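Local coordinates for sulfide-quinone reductase (Aquifex aeolicus, PDB 3HYW), which oxidises hydrogen sulfide with a quinone as electron acceptor, using bound FAD and building polysulfide chains on active-site cysteines, at residues Ala63-Lys68 and Trp391-Gly396; Glu138-Pro143 and Lys172-Arg177; Met166-Leu171 and Ala211-Asp216. All coordinates share one frame; numbering follows the deposited sequence.

Interaction 1 of 3, residues Ala63-Lys68 and Trp391-Gly396; sequences APLLPK and WKVRNG. With SO4 (sulfate ion), chain M.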
loop_
_atom_site.group_PDB
_atom_site.type_symbol
_atom_site.label_atom_id
_atom_site.label_comp_id
_atom_site.label_asym_id
_atom_site.label_seq_id
_atom_site.Cartn_x
_atom_site.Cartn_y
_atom_site.Cartn_z
ATOM N N ALA A 63 -4.288 3.982 50.225
ATOM C CA ALA A 63 -4.364 4.393 51.631
ATOM C C ALA A 63 -3.212 3.871 52.493
ATOM O O ALA A 63 -2.649 4.635 53.274
ATOM C CB ALA A 63 -5.714 4.025 52.243
ATOM N N PRO A 64 -2.856 2.575 52.366
ATOM C CA PRO A 64 -1.705 2.154 53.176
ATOM C C PRO A 64 -0.349 2.502 52.558
ATOM O O PRO A 64 0.675 2.407 53.235
ATOM C CB PRO A 64 -1.874 0.634 53.274
ATOM C CG PRO A 64 -2.675 0.251 52.081
ATOM C CD PRO A 64 -3.422 1.459 51.583
ATOM N N LEU A 65 -0.351 2.917 51.297
ATOM C CA LEU A 65 0.877 3.164 50.558
ATOM C C LEU A 65 1.378 4.609 50.660
ATOM O O LEU A 65 2.532 4.840 51.007
ATOM C CB LEU A 65 0.690 2.777 49.088
ATOM C CG LEU A 65 1.885 3.018 48.166
ATOM C CD1 LEU A 65 3.012 2.036 48.477
ATOM C CD2 LEU A 65 1.445 2.911 46.737
ATOM N N LEU A 66 0.509 5.573 50.359
ATOM C CA LEU A 66 0.929 6.978 50.235
ATOM C C LEU A 66 1.543 7.645 51.490
ATOM O O LEU A 66 2.465 8.444 51.342
ATOM C CB LEU A 66 -0.174 7.838 49.596
ATOM C CG LEU A 66 -0.637 7.373 48.207
ATOM C CD1 LEU A 66 -1.718 8.287 47.646
ATOM C CD2 LEU A 66 0.533 7.272 47.234
ATOM N N PRO A 67 1.051 7.317 52.713
ATOM C CA PRO A 67 1.694 7.808 53.952
ATOM C C PRO A 67 3.179 7.434 54.092
ATOM O O PRO A 67 3.944 8.189 54.688
ATOM C CB PRO A 67 0.879 7.134 55.060
ATOM C CG PRO A 67 -0.449 6.900 54.441
ATOM C CD PRO A 67 -0.151 6.523 53.024
ATOM N N LYS A 68 3.571 6.290 53.532
ATOM C CA LYS A 68 4.976 5.860 53.521
ATOM C C LYS A 68 5.870 6.854 52.777
ATOM O O LYS A 68 7.085 6.893 52.998
ATOM C CB LYS A 68 5.103 4.464 52.904
ATOM C CG LYS A 68 4.423 3.381 53.729
ATOM C CD LYS A 68 4.575 2.009 53.109
ATOM C CE LYS A 68 4.083 0.939 54.071
ATOM N NZ LYS A 68 4.375 -0.439 53.576
ATOM N N TRP A 391 5.650 -1.555 40.040
ATOM C CA TRP A 391 6.730 -1.487 41.022
ATOM C C TRP A 391 7.016 -0.027 41.420
ATOM O O TRP A 391 7.144 0.288 42.607
ATOM C CB TRP A 391 8.001 -2.170 40.493
ATOM C CG TRP A 391 9.095 -2.147 41.492
ATOM C CD1 TRP A 391 9.333 -3.069 42.476
ATOM C CD2 TRP A 391 10.094 -1.135 41.640
ATOM N NE1 TRP A 391 10.424 -2.689 43.222
ATOM C CE2 TRP A 391 10.910 -1.508 42.729
ATOM C CE3 TRP A 391 10.382 0.052 40.954
ATOM C CZ2 TRP A 391 11.996 -0.736 43.148
ATOM C CZ3 TRP A 391 11.463 0.814 41.371
ATOM C CH2 TRP A 391 12.253 0.419 42.454
ATOM N N LYS A 392 7.106 0.850 40.421
ATOM C CA LYS A 392 7.388 2.274 40.639
ATOM C C LYS A 392 6.331 2.955 41.506
ATOM O O LYS A 392 6.667 3.755 42.376
ATOM C CB LYS A 392 7.514 3.010 39.301
ATOM C CG LYS A 392 8.815 2.747 38.570
ATOM C CD LYS A 392 9.096 3.833 37.551
ATOM C CE LYS A 392 8.132 3.776 36.382
ATOM N NZ LYS A 392 8.312 4.965 35.535
ATOM N N VAL A 393 5.063 2.619 41.273
ATOM C CA VAL A 393 3.961 3.100 42.115
ATOM C C VAL A 393 4.166 2.661 43.569
ATOM O O VAL A 393 4.045 3.466 44.498
ATOM C CB VAL A 393 2.569 2.635 41.570
ATOM C CG1 VAL A 393 1.434 3.057 42.507
ATOM C CG2 VAL A 393 2.329 3.185 40.170
ATOM N N ARG A 394 4.522 1.396 43.748
ATOM C CA ARG A 394 4.706 0.814 45.073
ATOM C C ARG A 394 5.973 1.277 45.787
ATOM O O ARG A 394 6.079 1.157 47.002
ATOM C CB ARG A 394 4.662 -0.714 44.993
ATOM C CG ARG A 394 3.282 -1.264 44.628
ATOM C CD ARG A 394 3.185 -2.761 44.899
ATOM N NE ARG A 394 4.156 -3.506 44.103
ATOM C CZ ARG A 394 3.895 -4.092 42.936
ATOM N NH1 ARG A 394 2.671 -4.059 42.422
ATOM N NH2 ARG A 394 4.865 -4.731 42.293
ATOM N N ASN A 395 6.922 1.824 45.035
ATOM C CA ASN A 395 8.210 2.180 45.606
ATOM C C ASN A 395 8.543 3.675 45.637
ATOM O O ASN A 395 9.635 4.059 46.053
ATOM C CB ASN A 395 9.322 1.327 44.993
ATOM C CG ASN A 395 9.227 -0.131 45.426
ATOM O OD1 ASN A 395 8.434 -0.902 44.882
ATOM N ND2 ASN A 395 10.007 -0.502 46.430
ATOM N N GLY A 396 7.596 4.510 45.209
ATOM C CA GLY A 396 7.650 5.943 45.488
ATOM C C GLY A 396 8.468 6.796 44.544
ATOM O O GLY A 396 8.802 7.928 44.867
HETATM S S SO4 M . 7.053 -4.411 45.514
HETATM O O1 SO4 M . 5.906 -4.237 46.397
HETATM O O2 SO4 M . 6.722 -3.934 44.178
HETATM O O3 SO4 M . 8.195 -3.665 46.029
HETATM O O4 SO4 M . 7.385 -5.823 45.427
#

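Interaction 2 of 3, residues Glu138-Pro143 and Lys172-Arg177; sequences ELYANP and KKRGIR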
loop_
_atom_site.group_PDB
_atom_site.type_symbol
_atom_site.label_atom_id
_atom_site.label_comp_id
_atom_site.label_asym_id
_atom_site.label_seq_id
_atom_site.Cartn_x
_atom_site.Cartn_y
_atom_site.Cartn_z
ATOM N N GLU A 138 -20.072 -15.039 26.855
ATOM C CA GLU A 138 -21.308 -15.262 26.096
ATOM C C GLU A 138 -21.064 -15.350 24.578
ATOM O O GLU A 138 -21.769 -16.069 23.869
ATOM C CB GLU A 138 -22.308 -14.145 26.422
ATOM C CG GLU A 138 -23.704 -14.306 25.818
ATOM C CD GLU A 138 -24.593 -13.072 26.010
ATOM O OE1 GLU A 138 -24.231 -12.175 26.812
ATOM O OE2 GLU A 138 -25.663 -13.005 25.357
ATOM N N LEU A 139 -20.073 -14.611 24.087
ATOM C CA LEU A 139 -19.701 -14.664 22.674
ATOM C C LEU A 139 -19.037 -15.992 22.294
ATOM O O LEU A 139 -19.316 -16.545 21.230
ATOM C CB LEU A 139 -18.791 -13.491 22.303
ATOM C CG LEU A 139 -18.164 -13.516 20.904
ATOM C CD1 LEU A 139 -19.202 -13.191 19.817
ATOM C CD2 LEU A 139 -16.973 -12.577 20.840
ATOM N N TYR A 140 -18.164 -16.497 23.163
ATOM C CA TYR A 140 -17.484 -17.773 22.926
ATOM C C TYR A 140 -18.480 -18.935 22.921
ATOM O O TYR A 140 -18.344 -19.876 22.134
ATOM C CB TYR A 140 -16.395 -18.034 23.976
ATOM C CG TYR A 140 -15.417 -16.899 24.223
ATOM C CD1 TYR A 140 -15.053 -16.546 25.524
ATOM C CD2 TYR A 140 -14.844 -16.186 23.162
ATOM C CE1 TYR A 140 -14.145 -15.513 25.770
ATOM C CE2 TYR A 140 -13.938 -15.142 23.398
ATOM C CZ TYR A 140 -13.598 -14.815 24.702
ATOM O OH TYR A 140 -12.705 -13.796 24.949
ATOM N N ALA A 141 -19.473 -18.854 23.808
ATOM C CA ALA A 141 -20.538 -19.846 23.914
ATOM C C ALA A 141 -21.442 -19.825 22.679
ATOM O O ALA A 141 -21.787 -20.874 22.136
ATOM C CB ALA A 141 -21.354 -19.604 25.178
ATOM N N ASN A 142 -21.811 -18.621 22.246
ATOM C CA ASN A 142 -22.668 -18.439 21.080
ATOM C C ASN A 142 -22.049 -17.463 20.084
ATOM O O ASN A 142 -22.373 -16.271 20.095
ATOM C CB ASN A 142 -24.065 -17.991 21.511
ATOM C CG ASN A 142 -24.802 -19.067 22.288
ATOM O OD1 ASN A 142 -25.178 -20.104 21.735
ATOM N ND2 ASN A 142 -25.007 -18.828 23.581
ATOM N N PRO A 143 -21.140 -17.964 19.224
ATOM C CA PRO A 143 -20.373 -17.107 18.312
ATOM C C PRO A 143 -21.246 -16.378 17.286
ATOM O O PRO A 143 -22.218 -16.939 16.778
ATOM C CB PRO A 143 -19.423 -18.091 17.619
ATOM C CG PRO A 143 -20.096 -19.417 17.738
ATOM C CD PRO A 143 -20.783 -19.386 19.066
ATOM N N LYS A 172 -8.918 -17.581 17.984
ATOM C CA LYS A 172 -8.053 -18.543 17.305
ATOM C C LYS A 172 -7.501 -19.588 18.286
ATOM O O LYS A 172 -7.303 -20.750 17.922
ATOM C CB LYS A 172 -6.918 -17.806 16.593
ATOM C CG LYS A 172 -6.352 -18.534 15.382
ATOM C CD LYS A 172 -5.489 -17.597 14.544
ATOM C CE LYS A 172 -4.557 -18.392 13.646
ATOM N NZ LYS A 172 -3.825 -17.525 12.676
ATOM N N LYS A 173 -7.266 -19.162 19.526
ATOM C CA LYS A 173 -6.862 -20.056 20.615
ATOM C C LYS A 173 -7.979 -21.066 20.911
ATOM O O LYS A 173 -7.721 -22.260 21.087
ATOM C CB LYS A 173 -6.509 -19.228 21.863
ATOM C CG LYS A 173 -5.994 -20.012 23.061
ATOM C CD LYS A 173 -5.571 -19.074 24.195
ATOM C CE LYS A 173 -5.317 -19.834 25.497
ATOM N NZ LYS A 173 -4.424 -21.025 25.313
ATOM N N ARG A 174 -9.214 -20.573 20.938
ATOM C CA ARG A 174 -10.392 -21.393 21.204
ATOM C C ARG A 174 -10.855 -22.165 19.959
ATOM O O ARG A 174 -11.775 -22.986 20.033
ATOM C CB ARG A 174 -11.528 -20.520 21.753
ATOM C CG ARG A 174 -11.276 -19.984 23.162
ATOM C CD ARG A 174 -12.307 -18.937 23.558
ATOM N NE ARG A 174 -12.142 -18.496 24.943
ATOM C CZ ARG A 174 -12.789 -19.009 25.990
ATOM N NH1 ARG A 174 -13.668 -19.990 25.828
ATOM N NH2 ARG A 174 -12.560 -18.531 27.207
ATOM N N GLY A 175 -10.210 -21.894 18.823
ATOM C CA GLY A 175 -10.522 -22.553 17.553
ATOM C C GLY A 175 -11.890 -22.207 16.991
ATOM O O GLY A 175 -12.488 -23.005 16.274
ATOM N N ILE A 176 -12.380 -21.011 17.309
ATOM C CA ILE A 176 -13.709 -20.574 16.870
ATOM C C ILE A 176 -13.693 -19.267 16.063
ATOM O O ILE A 176 -14.741 -18.646 15.856
ATOM C CB ILE A 176 -14.710 -20.461 18.061
ATOM C CG1 ILE A 176 -14.197 -19.478 19.123
ATOM C CG2 ILE A 176 -14.998 -21.848 18.654
ATOM C CD1 ILE A 176 -15.273 -18.965 20.071
ATOM N N ARG A 177 -12.510 -18.857 15.607
ATOM C CA ARG A 177 -12.373 -17.630 14.812
ATOM C C ARG A 177 -13.118 -17.725 13.467
ATOM O O ARG A 177 -13.630 -16.723 12.960
ATOM C CB ARG A 177 -10.891 -17.253 14.617
ATOM C CG ARG A 177 -10.643 -15.994 13.767
ATOM C CD ARG A 177 -11.195 -14.722 14.410
ATOM N NE ARG A 177 -12.153 -14.046 13.534
ATOM C CZ ARG A 177 -11.853 -13.125 12.619
ATOM N NH1 ARG A 177 -10.601 -12.723 12.434
ATOM N NH2 ARG A 177 -12.822 -12.596 11.888
#

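Interaction 3 of 3, residues Met166-Leu171 and Ala211-Asp216; sequences MLHYEL and AERNID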
loop_
_atom_site.group_PDB
_atom_site.type_symbol
_atom_site.label_atom_id
_atom_site.label_comp_id
_atom_site.label_asym_id
_atom_site.label_seq_id
_atom_site.Cartn_x
_atom_site.Cartn_y
_atom_site.Cartn_z
ATOM N N MET A 166 -6.404 -8.787 20.177
ATOM C CA MET A 166 -6.409 -9.696 21.332
ATOM C C MET A 166 -7.564 -10.687 21.247
ATOM O O MET A 166 -7.394 -11.871 21.534
ATOM C CB MET A 166 -6.520 -8.910 22.645
ATOM C CG MET A 166 -5.281 -8.130 23.016
ATOM S SD MET A 166 -5.465 -7.278 24.598
ATOM C CE MET A 166 -3.833 -6.624 24.762
ATOM N N LEU A 167 -8.737 -10.183 20.872
ATOM C CA LEU A 167 -9.922 -11.012 20.716
ATOM C C LEU A 167 -9.748 -12.013 19.572
ATOM O O LEU A 167 -10.055 -13.188 19.737
ATOM C CB LEU A 167 -11.172 -10.149 20.516
ATOM C CG LEU A 167 -12.527 -10.869 20.435
ATOM C CD1 LEU A 167 -12.754 -11.783 21.651
ATOM C CD2 LEU A 167 -13.662 -9.871 20.279
ATOM N N HIS A 168 -9.238 -11.551 18.432
ATOM C CA HIS A 168 -8.861 -12.447 17.328
ATOM C C HIS A 168 -7.946 -13.584 17.809
ATOM O O HIS A 168 -8.166 -14.753 17.481
ATOM C CB HIS A 168 -8.174 -11.666 16.194
ATOM C CG HIS A 168 -7.458 -12.541 15.212
ATOM N ND1 HIS A 168 -8.113 -13.228 14.212
ATOM C CD2 HIS A 168 -6.146 -12.861 15.089
ATOM C CE1 HIS A 168 -7.238 -13.925 13.511
ATOM N NE2 HIS A 168 -6.036 -13.721 14.023
ATOM N N TYR A 169 -6.915 -13.219 18.570
ATOM C CA TYR A 169 -5.972 -14.173 19.140
ATOM C C TYR A 169 -6.695 -15.203 20.012
ATOM O O TYR A 169 -6.500 -16.407 19.845
ATOM C CB TYR A 169 -4.883 -13.442 19.942
ATOM C CG TYR A 169 -3.963 -14.364 20.717
ATOM C CD1 TYR A 169 -2.851 -14.947 20.109
ATOM C CD2 TYR A 169 -4.201 -14.649 22.061
ATOM C CE1 TYR A 169 -2.002 -15.802 20.820
ATOM C CE2 TYR A 169 -3.353 -15.500 22.782
ATOM C CZ TYR A 169 -2.261 -16.065 22.154
ATOM O OH TYR A 169 -1.429 -16.899 22.861
ATOM N N GLU A 170 -7.539 -14.716 20.920
ATOM C CA GLU A 170 -8.309 -15.573 21.824
ATOM C C GLU A 170 -9.230 -16.534 21.074
ATOM O O GLU A 170 -9.300 -17.718 21.406
ATOM C CB GLU A 170 -9.116 -14.716 22.809
ATOM C CG GLU A 170 -9.979 -15.500 23.807
ATOM C CD GLU A 170 -9.170 -16.255 24.860
ATOM O OE1 GLU A 170 -8.054 -15.809 25.218
ATOM O OE2 GLU A 170 -9.666 -17.298 25.336
ATOM N N LEU A 171 -9.929 -16.018 20.061
ATOM C CA LEU A 171 -10.845 -16.829 19.260
ATOM C C LEU A 171 -10.100 -17.920 18.495
ATOM O O LEU A 171 -10.584 -19.046 18.386
ATOM C CB LEU A 171 -11.671 -15.946 18.310
ATOM C CG LEU A 171 -12.595 -14.904 18.966
ATOM C CD1 LEU A 171 -13.081 -13.863 17.964
ATOM C CD2 LEU A 171 -13.778 -15.567 19.670
ATOM N N ALA A 211 -5.784 -7.267 7.323
ATOM C CA ALA A 211 -5.914 -8.163 6.171
ATOM C C ALA A 211 -5.371 -9.564 6.463
ATOM O O ALA A 211 -6.025 -10.558 6.149
ATOM C CB ALA A 211 -5.233 -7.569 4.941
ATOM N N GLU A 212 -4.183 -9.640 7.064
ATOM C CA GLU A 212 -3.563 -10.931 7.402
ATOM C C GLU A 212 -4.387 -11.733 8.411
ATOM O O GLU A 212 -4.337 -12.956 8.418
ATOM C CB GLU A 212 -2.135 -10.736 7.930
ATOM C CG GLU A 212 -1.091 -10.469 6.838
ATOM C CD GLU A 212 -0.037 -9.436 7.243
ATOM O OE1 GLU A 212 0.154 -9.194 8.461
ATOM O OE2 GLU A 212 0.599 -8.852 6.332
ATOM N N ARG A 213 -5.150 -11.039 9.249
ATOM C CA ARG A 213 -5.929 -11.691 10.302
ATOM C C ARG A 213 -7.435 -11.649 10.055
ATOM O O ARG A 213 -8.224 -11.952 10.952
ATOM C CB ARG A 213 -5.601 -11.072 11.659
ATOM C CG ARG A 213 -4.234 -11.447 12.186
ATOM C CD ARG A 213 -3.660 -10.291 12.990
ATOM N NE ARG A 213 -2.385 -10.593 13.641
ATOM C CZ ARG A 213 -1.239 -10.866 13.016
ATOM N NH1 ARG A 213 -1.172 -10.916 11.683
ATOM N NH2 ARG A 213 -0.147 -11.100 13.737
ATOM N N ASN A 214 -7.815 -11.267 8.840
ATOM C CA ASN A 214 -9.216 -11.234 8.410
ATOM C C ASN A 214 -10.106 -10.364 9.312
ATOM O O ASN A 214 -11.165 -10.793 9.775
ATOM C CB ASN A 214 -9.764 -12.660 8.265
ATOM C CG ASN A 214 -10.976 -12.735 7.364
ATOM O OD1 ASN A 214 -11.111 -11.975 6.404
ATOM N ND2 ASN A 214 -11.861 -13.659 7.666
ATOM N N ILE A 215 -9.655 -9.141 9.563
ATOM C CA ILE A 215 -10.463 -8.163 10.277
ATOM C C ILE A 215 -10.934 -7.140 9.270
ATOM O O ILE A 215 -10.135 -6.364 8.745
ATOM C CB ILE A 215 -9.667 -7.432 11.394
ATOM C CG1 ILE A 215 -8.907 -8.425 12.286
ATOM C CG2 ILE A 215 -10.587 -6.483 12.185
ATOM C CD1 ILE A 215 -9.783 -9.317 13.131
ATOM N N ASP A 216 -12.231 -7.158 8.990
ATOM C CA ASP A 216 -12.827 -6.210 8.069
ATOM C C ASP A 216 -12.904 -4.853 8.740
ATOM O O ASP A 216 -12.908 -4.760 9.971
ATOM C CB ASP A 216 -14.215 -6.685 7.639
ATOM C CG ASP A 216 -14.159 -7.941 6.798
ATOM O OD1 ASP A 216 -13.400 -7.962 5.800
ATOM O OD2 ASP A 216 -14.865 -8.912 7.133
#

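Interaction 1 of 3, residues Ala63-Lys68 and Trp391-Gly396
Leu-65 sets its two methyl groups against two successive backbone carbonyl oxygens at the end of a helix. CD2 lies 3.5 Å from Val-393 O. CD1 lies 3.5 Å from Arg-394 O. Most of the touching is therefore methyl against backbone, and no hydrogen bond joins the two segments. The apolar part is small: Leu-65 CD2 approaches Val-393 CG1 at 4.2 Å. A chi1 of 178° turns Leu-65 CG opposite its main-chain nitrogen; the side chain sets out straight for the helix and brings its fork up to the carbonyls. Val-393 O also accepts a hydrogen bond from Tyr-19 OH, so its polar need is met despite the methyl beside it. Val-60 of strand 59-61 touches Leu-65, Val-393 and Arg-394 alike.

The Arg-394 side chain starts away from Leu-65 and grips a sulfate ion, probably from the crystallisation liquor. Sulfate O2 sits at the edge of the guanidinium, in its plane, and takes two bonds. Arg-394 NE reaches O2 at 2.6 Å with an N-H...O angle of 148°, and Arg-394 NH2 reaches O2 at 2.8 Å. A weak third bond runs from Arg-394 NE to sulfate O1 at 3.0 Å. The same O2 comes obliquely to Trp-391, 3.2 Å from CD1 of the indole.

Gly-396 has positive phi and closes helix 376-395 with a Schellman motif. The contact thus packs this helix end, whose helix also carries the FAD-binding Lys-382, against a loop of the Rossmann-type FAD-binding domain.

Interaction 2 of 3, residues Glu138-Pro143 and Lys172-Arg177
The guanidinium of Arg-174 lies flat on the ring of Tyr-140. The two planes are only 9° apart, and their centres are separated by 3.9 Å. Arg-174 NE sits over the middle of the ring, 3.5 Å above its plane. CZ is off-centre, towards Tyr-140 CD1 at 3.4 Å, yet close enough for a cation-pi contact. The methylene before it joins in: Arg-174 CD makes a CH-pi contact over the same face, 3.9 Å from the ring centroid. The arginine chain is extended from CG to NE and crosses the tyrosine side chain at about a right angle.

Ile-176 touches the root of the tyrosine. Its CD1 comes to 3.8 Å from Tyr-140 CA and 4.2 Å from Tyr-140 CB.

In the next shell, Glu-170 forms a salt bridge with Arg-174 NE, which probably fixes the rotation of the guanidinium over the ring. Gly-175, with positive phi, ends the helix in a Schellman motif, and Ile-176 N bonds back to Leu-171 O. This turn puts Arg-174 and Ile-176 at the tyrosine together.

Tyr-140 stands on the last turn of helix 126-141 and also packs on Leu-167 and Leu-171 of helix 158-173. The contact therefore ties together the C-terminal ends of these two helices. Helix 158-173 is the connection of a beta-alpha-beta unit between the parallel neighbouring strands 146-150 and 182-185.

Interaction 3 of 3, residues Met166-Leu171 and Ala211-Asp216
His-168 carries the helix 166-171 side of the contact, meeting Arg-213 and Ile-215 where the chain leaves helix 202-212. Earlier in the segment, Met-166 turns to helix 45-50 and Leu-167 to Leu-136. The imidazole of His-168 swings out to the other segment with CG on the far side of CB from the main-chain nitrogen (chi1 165°).

Over one face of that ring lies the aliphatic start of Arg-213. Its CB makes a CH-pi contact, 3.8 Å from the imidazole centroid and 19° off the ring normal. The next methylene comes closer still to one ring atom, with Arg-213 CG 3.4 Å from His-168 NE2. The carbonyl of the same residue comes up as well, Arg-213 O being 3.4 Å from His-168 CE1. Arg-213 bends at chi2 and its guanidinium leads away from the histidine. Ile-215 CD1 completes the contact at 4.2 Å from His-168 CB. Asn-214, between them with positive phi, is the C-prime residue of a Schellman motif that brings both to the imidazole.

Further on, Glu-170 accepts a hydrogen bond from Trp-52 NE1, and Leu-171 packs with His-168 on Met-182 of strand 182-185.

His-168 ND1 pairs with Arg-177 NH1, and Arg-177 NH2 also bonds Asn-214 O. With an alanine in place of the histidine, Arg-177 NH1 would probably lose its imidazole mate and the Arg-213 methylenes the ring they lie on. Because an arginine donates to ND1, the buried imidazole is likely to be neutral, suited to packing against methylenes.

In the fold
Interactions 2 and 3 are neighbours, their centres about 12 Å apart, and both use helix 158-173. Interaction 2 takes the C-terminal end of that helix and interaction 3 the turns just before it. Arg-177 joins them: its NH1 lies 3.1 Å from His-168 ND1. Both also touch a second subunit of the trimer. They lie away from the FAD, sulfide and quinone sites, although their shared helix begins at Gly-158, which lines the octathiocane pocket. Interaction 1 is separate, with its centre about 40 Å from that of interaction 2 and about 39 Å from that of interaction 3. It is nearer the cofactor, with the Val-393 side chain about 10 Å from FAD and about 11 Å from decylubiquinone.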